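PDB 1Y9Z: alkaline serine protease from Pseudoalteromonas sp., which probably cleaves peptide bonds as a cold-adapted, subtilisin-like serine endopeptidase of an Antarctic bacterium. Local coordinates for residues Ser107-Leu110 and Val111-Ile114; Ala142-Thr145 and His146-Gly150; Leu322-Ala325 and Asn326-Thr330; Ala379-Val382 and Trp383-His386. All coordinates share one frame; numbering follows the deposited sequence.

How the contacts relate
Contacts 1, 2 and 4 lie in the subtilisin-like alpha/beta domain, whereas contact 3 belongs to the inserted beta-barrel domain, with its centre 42 to 49 Å from the other three. Contacts 1 and 2 sit on neighbouring helices, 110-119 and 137-148, and pack directly: I114 CD1 lies 3.7 Å from L143 CD1, and V111 CG1 lies 3.9 Å from A142 CB. Contact 4, near the end of helix 368-385, meets contact 2 where G150 O approaches W383 CH2 at 3.5 Å. The bound phenylmethanesulfonic acid is about 9 Å from the side chain of L110 and about 14 Å from that of L143. Helix 368-385 begins beside this ligand, which S369 contacts.

Contact 1 (Ser107-Leu110 and Val111-Ile114); sequences SSSL and VAAI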
ATOM      1  N   SER A 107      20.627  10.038 -13.471  1.00 14.30           N
ATOM      2  CA  SER A 107      21.945  10.587 -13.783  1.00 14.62           C
ATOM      3  C   SER A 107      22.424  11.577 -12.735  1.00 15.26           C
ATOM      4  O   SER A 107      23.602  11.930 -12.699  1.00 16.53           O
ATOM      5  CB  SER A 107      21.926  11.280 -15.146  1.00 15.96           C
ATOM      6  OG  SER A 107      21.176  12.481 -15.101  1.00 17.70           O
ATOM      7  N   SER A 108      21.512  12.030 -11.882  1.00 13.80           N
ATOM      8  CA  SER A 108      21.873  12.988 -10.852  1.00 14.42           C
ATOM      9  C   SER A 108      21.306  12.615  -9.483  1.00 13.20           C
ATOM     10  O   SER A 108      20.890  11.482  -9.255  1.00 14.24           O
ATOM     11  CB  SER A 108      21.409  14.390 -11.256  1.00 13.83           C
ATOM     12  OG  SER A 108      22.057  15.382 -10.479  1.00 18.84           O
ATOM     13  N   SER A 109      21.283  13.592  -8.584  1.00 12.47           N
ATOM     14  CA  SER A 109      20.826  13.411  -7.210  1.00 11.62           C
ATOM     15  C   SER A 109      19.320  13.498  -6.987  1.00 11.75           C
ATOM     16  O   SER A 109      18.558  13.856  -7.885  1.00 12.10           O
ATOM     17  CB  SER A 109      21.480  14.469  -6.334  1.00 11.90           C
ATOM     18  OG  SER A 109      20.998  15.750  -6.706  1.00 13.22           O
ATOM     19  N   LEU A 110      18.909  13.183  -5.761  1.00 11.28           N
ATOM     20  CA  LEU A 110      17.508  13.267  -5.377  1.00 10.18           C
ATOM     21  C   LEU A 110      17.135  14.746  -5.412  1.00 11.10           C
ATOM     22  O   LEU A 110      16.037  15.112  -5.826  1.00 11.26           O
ATOM     23  CB  LEU A 110      17.299  12.710  -3.965  1.00 10.84           C
ATOM     24  CG  LEU A 110      15.896  12.862  -3.366  1.00 11.20           C
ATOM     25  CD1 LEU A 110      14.877  12.136  -4.231  1.00 11.67           C
ATOM     26  CD2 LEU A 110      15.887  12.304  -1.953  1.00 13.10           C
ATOM     27  N   VAL A 111      18.060  15.597  -4.975  1.00 11.37           N
ATOM     28  CA  VAL A 111      17.817  17.032  -4.987  1.00 11.65           C
ATOM     29  C   VAL A 111      17.509  17.470  -6.416  1.00 10.87           C
ATOM     30  O   VAL A 111      16.603  18.272  -6.644  1.00 10.96           O
ATOM     31  CB  VAL A 111      19.042  17.815  -4.448  1.00 11.94           C
ATOM     32  CG1 VAL A 111      18.928  19.293  -4.800  1.00 14.51           C
ATOM     33  CG2 VAL A 111      19.126  17.653  -2.933  1.00 13.51           C
ATOM     34  N   ALA A 112      18.250  16.928  -7.381  1.00 11.34           N
ATOM     35  CA  ALA A 112      18.030  17.274  -8.781  1.00 11.17           C
ATOM     36  C   ALA A 112      16.652  16.804  -9.243  1.00  9.97           C
ATOM     37  O   ALA A 112      15.989  17.487 -10.026  1.00 11.55           O
ATOM     38  CB  ALA A 112      19.118  16.658  -9.653  1.00 12.07           C
ATOM     39  N   ALA A 113      16.228  15.637  -8.761  1.00 10.05           N
ATOM     40  CA  ALA A 113      14.921  15.092  -9.119  1.00  9.52           C
ATOM     41  C   ALA A 113      13.828  16.008  -8.581  1.00 10.24           C
ATOM     42  O   ALA A 113      12.847  16.290  -9.270  1.00 10.72           O
ATOM     43  CB  ALA A 113      14.762  13.686  -8.546  1.00  9.32           C
ATOM     44  N   ILE A 114      13.993  16.468  -7.346  1.00 10.11           N
ATOM     45  CA  ILE A 114      13.016  17.366  -6.750  1.00  9.67           C
ATOM     46  C   ILE A 114      13.016  18.684  -7.529  1.00 10.63           C
ATOM     47  O   ILE A 114      11.955  19.236  -7.813  1.00 10.85           O
ATOM     48  CB  ILE A 114      13.334  17.617  -5.260  1.00  9.63           C
ATOM     49  CG1 ILE A 114      13.237  16.297  -4.489  1.00  9.78           C
ATOM     50  CG2 ILE A 114      12.364  18.638  -4.681  1.00 10.93           C
ATOM     51  CD1 ILE A 114      13.700  16.390  -3.042  1.00 11.85           C
TER
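S109 reaches forward to A112 and caps the first turn of helix 110-119: its OG accepts from A112 N at 3.1 Å, with an N-H...O angle of 153°. S109 is thus the N-cap, in the subtilisin-like alpha/beta domain. With chi1 at 66°, S109 OG stands between the backbone N and the carbonyl carbon of its own residue, folded over the start of the helix, where it also comes within 3.6 Å of V111 CB. Beside this bond, S108 OG rests on the methyl of A112, 3.3 Å from CB. The backbone takes over at once. A113 N donates to S109 O, and I114 N donates to L110 O at 2.9 Å. Further out, L110 and I114 pack on helix 137-148 through E139, L143 and H146, while A113 turns to I29, V96 and V98 of the central sheet. The capping turn therefore begins a helix wedged between that sheet and a neighbouring helix. One turn apart on the same face, the apolar side chains of L110 and I114 cross at an angle, and L110 CG and I114 CD1 lie 4.2 Å apart.

Contact 2 (Ala142-Thr145 and His146-Gly150); sequences ALNT and HYNNG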
ATOM      1  N   ALA A 142      18.629  22.184   0.809  1.00 11.13           N
ATOM      2  CA  ALA A 142      17.916  22.251  -0.463  1.00 10.49           C
ATOM      3  C   ALA A 142      16.433  21.950  -0.291  1.00 11.37           C
ATOM      4  O   ALA A 142      15.585  22.643  -0.856  1.00 11.92           O
ATOM      5  CB  ALA A 142      18.531  21.282  -1.462  1.00 11.10           C
ATOM      6  N   LEU A 143      16.118  20.921   0.488  1.00 10.83           N
ATOM      7  CA  LEU A 143      14.723  20.559   0.706  1.00 10.10           C
ATOM      8  C   LEU A 143      14.000  21.584   1.572  1.00 11.01           C
ATOM      9  O   LEU A 143      12.824  21.871   1.348  1.00 11.94           O
ATOM     10  CB  LEU A 143      14.617  19.158   1.323  1.00  9.73           C
ATOM     11  CG  LEU A 143      14.607  18.013   0.294  1.00 10.24           C
ATOM     12  CD1 LEU A 143      15.850  18.071  -0.587  1.00  9.74           C
ATOM     13  CD2 LEU A 143      14.522  16.674   1.013  1.00 11.49           C
ATOM     14  N   ASN A 144      14.698  22.153   2.550  1.00 11.88           N
ATOM     15  CA  ASN A 144      14.084  23.156   3.411  1.00 12.22           C
ATOM     16  C   ASN A 144      13.723  24.375   2.561  1.00 11.76           C
ATOM     17  O   ASN A 144      12.697  25.019   2.784  1.00 12.55           O
ATOM     18  CB  ASN A 144      15.048  23.580   4.522  1.00 13.65           C
ATOM     19  CG  ASN A 144      14.355  24.351   5.633  1.00 17.86           C
ATOM     20  OD1 ASN A 144      14.991  25.104   6.370  1.00 23.71           O
ATOM     21  ND2 ASN A 144      13.047  24.153   5.767  1.00 19.09           N
ATOM     22  N   THR A 145      14.572  24.689   1.587  1.00 11.57           N
ATOM     23  CA  THR A 145      14.331  25.825   0.705  1.00 12.87           C
ATOM     24  C   THR A 145      13.056  25.592  -0.102  1.00 12.98           C
ATOM     25  O   THR A 145      12.211  26.479  -0.206  1.00 12.75           O
ATOM     26  CB  THR A 145      15.523  26.045  -0.250  1.00 13.95           C
ATOM     27  OG1 THR A 145      16.679  26.418   0.514  1.00 15.73           O
ATOM     28  CG2 THR A 145      15.211  27.148  -1.257  1.00 14.95           C
ATOM     29  N   HIS A 146      12.915  24.396  -0.666  1.00 12.19           N
ATOM     30  CA  HIS A 146      11.723  24.070  -1.440  1.00 11.92           C
ATOM     31  C   HIS A 146      10.478  24.156  -0.566  1.00 11.32           C
ATOM     32  O   HIS A 146       9.460  24.708  -0.978  1.00 11.81           O
ATOM     33  CB  HIS A 146      11.838  22.666  -2.037  1.00 11.49           C
ATOM     34  CG  HIS A 146      12.533  22.632  -3.360  1.00 12.18           C
ATOM     35  ND1 HIS A 146      13.628  21.832  -3.610  1.00 13.93           N
ATOM     36  CD2 HIS A 146      12.280  23.295  -4.513  1.00 11.44           C
ATOM     37  CE1 HIS A 146      14.018  22.004  -4.861  1.00 10.81           C
ATOM     38  NE2 HIS A 146      13.216  22.886  -5.431  1.00 16.13           N
ATOM     39  N   TYR A 147      10.567  23.606   0.641  1.00 11.45           N
ATOM     40  CA  TYR A 147       9.452  23.625   1.579  1.00 11.69           C
ATOM     41  C   TYR A 147       9.060  25.060   1.924  1.00 13.13           C
ATOM     42  O   TYR A 147       7.878  25.409   1.900  1.00 13.23           O
ATOM     43  CB  TYR A 147       9.832  22.856   2.849  1.00 12.29           C
ATOM     44  CG  TYR A 147       8.783  22.875   3.938  1.00 10.65           C
ATOM     45  CD1 TYR A 147       7.483  22.432   3.696  1.00 12.38           C
ATOM     46  CD2 TYR A 147       9.100  23.312   5.222  1.00 12.26           C
ATOM     47  CE1 TYR A 147       6.526  22.427   4.710  1.00 13.10           C
ATOM     48  CE2 TYR A 147       8.152  23.310   6.242  1.00 13.02           C
ATOM     49  CZ  TYR A 147       6.868  22.866   5.980  1.00 13.26           C
ATOM     50  OH  TYR A 147       5.933  22.857   6.990  1.00 15.21           O
ATOM     51  N   ASN A 148      10.046  25.891   2.236  1.00 13.80           N
ATOM     52  CA  ASN A 148       9.757  27.279   2.576  1.00 14.80           C
ATOM     53  C   ASN A 148       9.232  28.037   1.364  1.00 14.49           C
ATOM     54  O   ASN A 148       8.497  29.014   1.511  1.00 16.10           O
ATOM     55  CB  ASN A 148      11.000  27.971   3.141  1.00 17.32           C
ATOM     56  CG  ASN A 148      11.407  27.414   4.490  1.00 21.56           C
ATOM     57  OD1 ASN A 148      10.559  27.129   5.339  1.00 23.73           O
ATOM     58  ND2 ASN A 148      12.710  27.264   4.701  1.00 24.13           N
ATOM     59  N   ASN A 149       9.603  27.585   0.169  1.00 14.08           N
ATOM     60  CA  ASN A 149       9.128  28.226  -1.052  1.00 14.62           C
ATOM     61  C   ASN A 149       7.690  27.820  -1.350  1.00 14.24           C
ATOM     62  O   ASN A 149       7.088  28.308  -2.303  1.00 16.49           O
ATOM     63  CB  ASN A 149      10.014  27.872  -2.251  1.00 15.72           C
ATOM     64  CG  ASN A 149      11.345  28.597  -2.227  1.00 16.18           C
ATOM     65  OD1 ASN A 149      11.507  29.595  -1.528  1.00 18.88           O
ATOM     66  ND2 ASN A 149      12.301  28.106  -3.010  1.00 19.52           N
ATOM     67  N   GLY A 150       7.145  26.912  -0.542  1.00 12.95           N
ATOM     68  CA  GLY A 150       5.766  26.497  -0.738  1.00 12.69           C
ATOM     69  C   GLY A 150       5.506  25.110  -1.298  1.00 12.98           C
ATOM     70  O   GLY A 150       4.370  24.803  -1.663  1.00 12.57           O
TER
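N144 and N148, one turn apart near the end of helix 137-148, cross with their amide planes 62° apart. This helix is the crossover of the beta-alpha-beta unit formed with strands 125-128 and 152-156. As modelled, N144 ND2 and N148 ND2 lie 3.3 Å apart and, both being donors, form no bond with each other. The backbone joins these residues instead: N148 N donates to N144 O at 2.8 Å, with an N-H...O angle of 163°. The extended N144 side chain, its CG anti to the backbone N (chi1 -166°), also brings ND2 near the plane of the Y147 ring, at its edge and 4.1 Å from CD2. A leucine in place of N144 would remove the amide, and would probably leave the N148 amide and the Y147 ring edge without their polar neighbour. T145 and N149 instead run side by side, pointing the same way, with T145 CG2 3.5 Å from N149 ND2. T145 OG1 turns back to N141 O. Here the helix ends in a Schellman motif, G150 taking a positive phi at which a side chain would jam against the preceding carbonyl. Its closing bonds include G150 N to Y147 O, 3.0 Å long.

Contact 3 (Leu322-Ala325 and Asn326-Thr330); sequences LVDA and NSDIT
D324 grips two successive backbone N-H groups with its carboxylate: OD1 accepts from I329 N at 2.7 Å and OD2 from D328 N at 2.9 Å. Both donors come in on the syn side, 18° and 28° out of the carboxylate plane. CG lies anti to the backbone N (chi1 -163°), which carries the carboxylate across the loop to these amides. A salt bridge from R236 NE also reaches D324 OD1. A water donates to D324 OD2 at 2.6 Å and accepts from N326 N, so the carboxylate braces the turn from inside. The turn is type I, D324 to S327, closed by S327 N donating to D324 O at 3.1 Å. An alanine at D324 is likely to leave the amides of D328 and I329, and the charge of R236, without the carboxylate that serves all three. D328 OD1, 4.5 Å from D324 OD2, has its own salt bridge to K296, which probably eases the closeness of two negative charges. Beyond these polar groups, L322 CD2 meets I329 CG2 at 4.2 Å. In the inserted beta-barrel domain, the loop leaves strand 321-323, which pairs with strand 232-240, and I329 packs on I292 and T295 of helix 291-300.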
ATOM      1  N   LEU A 322       4.712 -16.278   3.202  1.00 16.53           N
ATOM      2  CA  LEU A 322       4.428 -17.674   3.496  1.00 16.10           C
ATOM      3  C   LEU A 322       5.744 -18.398   3.265  1.00 16.54           C
ATOM      4  O   LEU A 322       6.034 -18.847   2.154  1.00 16.85           O
ATOM      5  CB  LEU A 322       3.349 -18.233   2.562  1.00 15.10           C
ATOM      6  CG  LEU A 322       3.093 -19.744   2.672  1.00 13.85           C
ATOM      7  CD1 LEU A 322       2.706 -20.117   4.096  1.00 15.04           C
ATOM      8  CD2 LEU A 322       1.995 -20.146   1.698  1.00 14.82           C
ATOM      9  N   VAL A 323       6.559 -18.469   4.312  1.00 18.09           N
ATOM     10  CA  VAL A 323       7.851 -19.134   4.230  1.00 17.95           C
ATOM     11  C   VAL A 323       7.605 -20.638   4.274  1.00 19.16           C
ATOM     12  O   VAL A 323       7.241 -21.190   5.311  1.00 19.47           O
ATOM     13  CB  VAL A 323       8.765 -18.709   5.397  1.00 18.06           C
ATOM     14  CG1 VAL A 323      10.134 -19.348   5.249  1.00 18.24           C
ATOM     15  CG2 VAL A 323       8.892 -17.195   5.422  1.00 19.68           C
ATOM     16  N   ASP A 324       7.799 -21.285   3.129  1.00 20.20           N
ATOM     17  CA  ASP A 324       7.571 -22.719   2.976  1.00 21.26           C
ATOM     18  C   ASP A 324       8.898 -23.456   2.790  1.00 22.41           C
ATOM     19  O   ASP A 324       9.296 -23.770   1.667  1.00 21.80           O
ATOM     20  CB  ASP A 324       6.663 -22.934   1.763  1.00 21.18           C
ATOM     21  CG  ASP A 324       6.027 -24.308   1.731  1.00 21.18           C
ATOM     22  OD1 ASP A 324       5.263 -24.568   0.778  1.00 21.50           O
ATOM     23  OD2 ASP A 324       6.275 -25.121   2.643  1.00 21.62           O
ATOM     24  N   ALA A 325       9.572 -23.734   3.902  1.00 23.28           N
ATOM     25  CA  ALA A 325      10.866 -24.409   3.889  1.00 24.63           C
ATOM     26  C   ALA A 325      10.908 -25.722   3.111  1.00 25.55           C
ATOM     27  O   ALA A 325      11.847 -25.966   2.354  1.00 25.90           O
ATOM     28  CB  ALA A 325      11.336 -24.645   5.321  1.00 24.75           C
ATOM     29  N   ASN A 326       9.900 -26.568   3.300  1.00 26.26           N
ATOM     30  CA  ASN A 326       9.860 -27.858   2.619  1.00 27.20           C
ATOM     31  C   ASN A 326       8.990 -27.865   1.367  1.00 26.75           C
ATOM     32  O   ASN A 326       8.725 -28.924   0.795  1.00 27.31           O
ATOM     33  CB  ASN A 326       9.376 -28.941   3.586  1.00 28.90           C
ATOM     34  CG  ASN A 326      10.254 -29.058   4.816  1.00 30.77           C
ATOM     35  OD1 ASN A 326      11.463 -29.269   4.712  1.00 32.74           O
ATOM     36  ND2 ASN A 326       9.649 -28.923   5.990  1.00 31.93           N
ATOM     37  N   SER A 327       8.550 -26.684   0.940  1.00 25.67           N
ATOM     38  CA  SER A 327       7.712 -26.560  -0.249  1.00 24.78           C
ATOM     39  C   SER A 327       6.508 -27.491  -0.151  1.00 24.56           C
ATOM     40  O   SER A 327       6.194 -28.223  -1.092  1.00 24.18           O
ATOM     41  CB  SER A 327       8.523 -26.898  -1.502  1.00 24.74           C
ATOM     42  OG  SER A 327       9.665 -26.067  -1.617  1.00 24.81           O
ATOM     43  N   ASP A 328       5.835 -27.449   0.995  1.00 23.99           N
ATOM     44  CA  ASP A 328       4.671 -28.291   1.250  1.00 24.67           C
ATOM     45  C   ASP A 328       3.368 -27.733   0.686  1.00 23.05           C
ATOM     46  O   ASP A 328       2.477 -28.491   0.308  1.00 23.08           O
ATOM     47  CB  ASP A 328       4.515 -28.502   2.758  1.00 27.27           C
ATOM     48  CG  ASP A 328       5.736 -29.144   3.385  1.00 29.62           C
ATOM     49  OD1 ASP A 328       5.861 -29.094   4.626  1.00 31.59           O
ATOM     50  OD2 ASP A 328       6.565 -29.704   2.638  1.00 32.73           O
ATOM     51  N   ILE A 329       3.254 -26.409   0.636  1.00 20.99           N
ATOM     52  CA  ILE A 329       2.040 -25.779   0.135  1.00 18.79           C
ATOM     53  C   ILE A 329       2.025 -25.706  -1.388  1.00 18.40           C
ATOM     54  O   ILE A 329       2.430 -24.707  -1.983  1.00 17.58           O
ATOM     55  CB  ILE A 329       1.877 -24.361   0.718  1.00 17.99           C
ATOM     56  CG1 ILE A 329       2.138 -24.392   2.229  1.00 18.52           C
ATOM     57  CG2 ILE A 329       0.475 -23.843   0.434  1.00 17.72           C
ATOM     58  CD1 ILE A 329       1.276 -25.390   2.993  1.00 17.86           C
ATOM     59  N   THR A 330       1.549 -26.782  -2.006  1.00 18.55           N
ATOM     60  CA  THR A 330       1.473 -26.883  -3.456  1.00 19.47           C
ATOM     61  C   THR A 330       0.059 -26.621  -3.969  1.00 18.98           C
ATOM     62  O   THR A 330      -0.235 -26.836  -5.145  1.00 20.11           O
ATOM     63  CB  THR A 330       1.925 -28.277  -3.927  1.00 20.11           C
ATOM     64  OG1 THR A 330       1.188 -29.280  -3.219  1.00 22.05           O
ATOM     65  CG2 THR A 330       3.414 -28.468  -3.667  1.00 20.87           C
TER
HETATM   66  O   HOH W   1       7.470 -26.266   4.671  1.00 25.06           O

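Contact 4 (Ala379-Val382 and Trp383-His386); sequences ATLV and WSYH
Y385 brings the edge of its ring to L381 O and V382 O, both near the ring plane, with CD1 3.4 Å from L381 O. These residues lie toward the C-terminal part of helix 368-385, the long helix of the subtilisin-like domain that starts beside the bound phenylmethanesulfonic acid. L381 CD1 also touches Y385 CE1, at 4.3 Å. The other large flat group, the indole of W383, has H386 O in its plane at an edge, while its CB sits 3.1 Å from A379 O. R24 makes a cation-pi contact with this indole. CG of W383 is anti to the backbone N (chi1 -156°), which swings the ring off its own helix toward A391 and V394 of helix 391-401 and L152 of the central sheet, and NE1 donates to C389 O. Y385 leads the other way, its OH hydrogen-bonded to S17 N. Along the backbone, W383 N donates to A379 O and S384 N to T380 O. The pattern then shortens: Y385 N reaches V382 O at 3.1 Å, and H386 N turns back to W383 O. V382 packs on A424 and L428 of helix 421-430, and H386 NE2 is hydrogen-bonded to D429 OD2, so this C-terminal part is held between helices 391-401 and 421-430. S384 is buried, and its hydroxyl is satisfied within the helix itself. With chi1 at 73°, it folds back over the preceding turn, and S384 OG donates to L381 O at 2.6 Å.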
ATOM      1  N   ALA A 379      -3.294  14.884   0.635  1.00  9.67           N
ATOM      2  CA  ALA A 379      -2.782  16.237   0.824  1.00  9.25           C
ATOM      3  C   ALA A 379      -3.120  17.087  -0.395  1.00  9.68           C
ATOM      4  O   ALA A 379      -3.564  18.229  -0.272  1.00 10.03           O
ATOM      5  CB  ALA A 379      -1.269  16.204   1.038  1.00  9.38           C
ATOM      6  N   THR A 380      -2.913  16.516  -1.574  1.00 10.34           N
ATOM      7  CA  THR A 380      -3.191  17.212  -2.823  1.00  9.74           C
ATOM      8  C   THR A 380      -4.690  17.486  -2.958  1.00 10.74           C
ATOM      9  O   THR A 380      -5.098  18.590  -3.329  1.00  9.98           O
ATOM     10  CB  THR A 380      -2.704  16.375  -4.029  1.00 10.90           C
ATOM     11  OG1 THR A 380      -1.310  16.075  -3.868  1.00  9.88           O
ATOM     12  CG2 THR A 380      -2.895  17.141  -5.326  1.00 10.13           C
ATOM     13  N   LEU A 381      -5.501  16.479  -2.650  1.00  9.45           N
ATOM     14  CA  LEU A 381      -6.954  16.603  -2.729  1.00 11.10           C
ATOM     15  C   LEU A 381      -7.472  17.708  -1.811  1.00 12.01           C
ATOM     16  O   LEU A 381      -8.243  18.572  -2.231  1.00 12.71           O
ATOM     17  CB  LEU A 381      -7.611  15.271  -2.359  1.00 11.93           C
ATOM     18  CG  LEU A 381      -9.140  15.242  -2.242  1.00 11.09           C
ATOM     19  CD1 LEU A 381      -9.787  15.677  -3.555  1.00 12.62           C
ATOM     20  CD2 LEU A 381      -9.578  13.833  -1.870  1.00 12.76           C
ATOM     21  N   VAL A 382      -7.043  17.677  -0.555  1.00 12.00           N
ATOM     22  CA  VAL A 382      -7.464  18.674   0.416  1.00 12.86           C
ATOM     23  C   VAL A 382      -6.983  20.063   0.010  1.00 12.25           C
ATOM     24  O   VAL A 382      -7.728  21.038   0.092  1.00 13.75           O
ATOM     25  CB  VAL A 382      -6.922  18.328   1.821  1.00 13.33           C
ATOM     26  CG1 VAL A 382      -7.192  19.472   2.786  1.00 16.52           C
ATOM     27  CG2 VAL A 382      -7.579  17.052   2.323  1.00 14.48           C
ATOM     28  N   TRP A 383      -5.736  20.148  -0.441  1.00 12.61           N
ATOM     29  CA  TRP A 383      -5.161  21.422  -0.847  1.00 11.81           C
ATOM     30  C   TRP A 383      -5.916  22.041  -2.025  1.00 12.49           C
ATOM     31  O   TRP A 383      -5.986  23.264  -2.144  1.00 12.98           O
ATOM     32  CB  TRP A 383      -3.691  21.228  -1.226  1.00 11.18           C
ATOM     33  CG  TRP A 383      -2.840  22.461  -1.129  1.00 11.74           C
ATOM     34  CD1 TRP A 383      -3.254  23.743  -0.887  1.00 11.94           C
ATOM     35  CD2 TRP A 383      -1.417  22.521  -1.270  1.00 11.54           C
ATOM     36  NE1 TRP A 383      -2.173  24.595  -0.866  1.00 12.92           N
ATOM     37  CE2 TRP A 383      -1.033  23.870  -1.099  1.00 12.14           C
ATOM     38  CE3 TRP A 383      -0.426  21.562  -1.525  1.00 11.96           C
ATOM     39  CZ2 TRP A 383       0.301  24.286  -1.174  1.00 12.07           C
ATOM     40  CZ3 TRP A 383       0.901  21.976  -1.599  1.00 12.12           C
ATOM     41  CH2 TRP A 383       1.251  23.328  -1.425  1.00 11.88           C
ATOM     42  N   SER A 384      -6.482  21.205  -2.893  1.00 12.69           N
ATOM     43  CA  SER A 384      -7.205  21.717  -4.057  1.00 12.78           C
ATOM     44  C   SER A 384      -8.421  22.554  -3.667  1.00 13.53           C
ATOM     45  O   SER A 384      -8.882  23.384  -4.453  1.00 13.65           O
ATOM     46  CB  SER A 384      -7.636  20.573  -4.985  1.00 12.58           C
ATOM     47  OG  SER A 384      -8.712  19.825  -4.449  1.00 11.60           O
ATOM     48  N   TYR A 385      -8.942  22.336  -2.461  1.00 14.05           N
ATOM     49  CA  TYR A 385     -10.093  23.101  -1.986  1.00 14.90           C
ATOM     50  C   TYR A 385      -9.648  24.470  -1.482  1.00 15.43           C
ATOM     51  O   TYR A 385     -10.449  25.405  -1.404  1.00 16.66           O
ATOM     52  CB  TYR A 385     -10.812  22.381  -0.842  1.00 15.09           C
ATOM     53  CG  TYR A 385     -11.714  21.232  -1.245  1.00 16.38           C
ATOM     54  CD1 TYR A 385     -11.205  19.951  -1.457  1.00 17.28           C
ATOM     55  CD2 TYR A 385     -13.093  21.418  -1.367  1.00 16.70           C
ATOM     56  CE1 TYR A 385     -12.045  18.881  -1.769  1.00 17.41           C
ATOM     57  CE2 TYR A 385     -13.942  20.356  -1.681  1.00 17.68           C
ATOM     58  CZ  TYR A 385     -13.415  19.092  -1.878  1.00 16.96           C
ATOM     59  OH  TYR A 385     -14.258  18.039  -2.163  1.00 19.02           O
ATOM     60  N   HIS A 386      -8.369  24.582  -1.134  1.00 14.76           N
ATOM     61  CA  HIS A 386      -7.818  25.831  -0.618  1.00 15.54           C
ATOM     62  C   HIS A 386      -6.396  26.061  -1.113  1.00 15.44           C
ATOM     63  O   HIS A 386      -5.449  26.061  -0.327  1.00 14.12           O
ATOM     64  CB  HIS A 386      -7.828  25.804   0.911  1.00 16.53           C
ATOM     65  CG  HIS A 386      -9.201  25.724   1.501  1.00 18.19           C
ATOM     66  ND1 HIS A 386     -10.077  26.788   1.490  1.00 19.90           N
ATOM     67  CD2 HIS A 386      -9.859  24.701   2.094  1.00 18.87           C
ATOM     68  CE1 HIS A 386     -11.215  26.424   2.052  1.00 18.97           C
ATOM     69  NE2 HIS A 386     -11.109  25.162   2.428  1.00 20.57           N
TER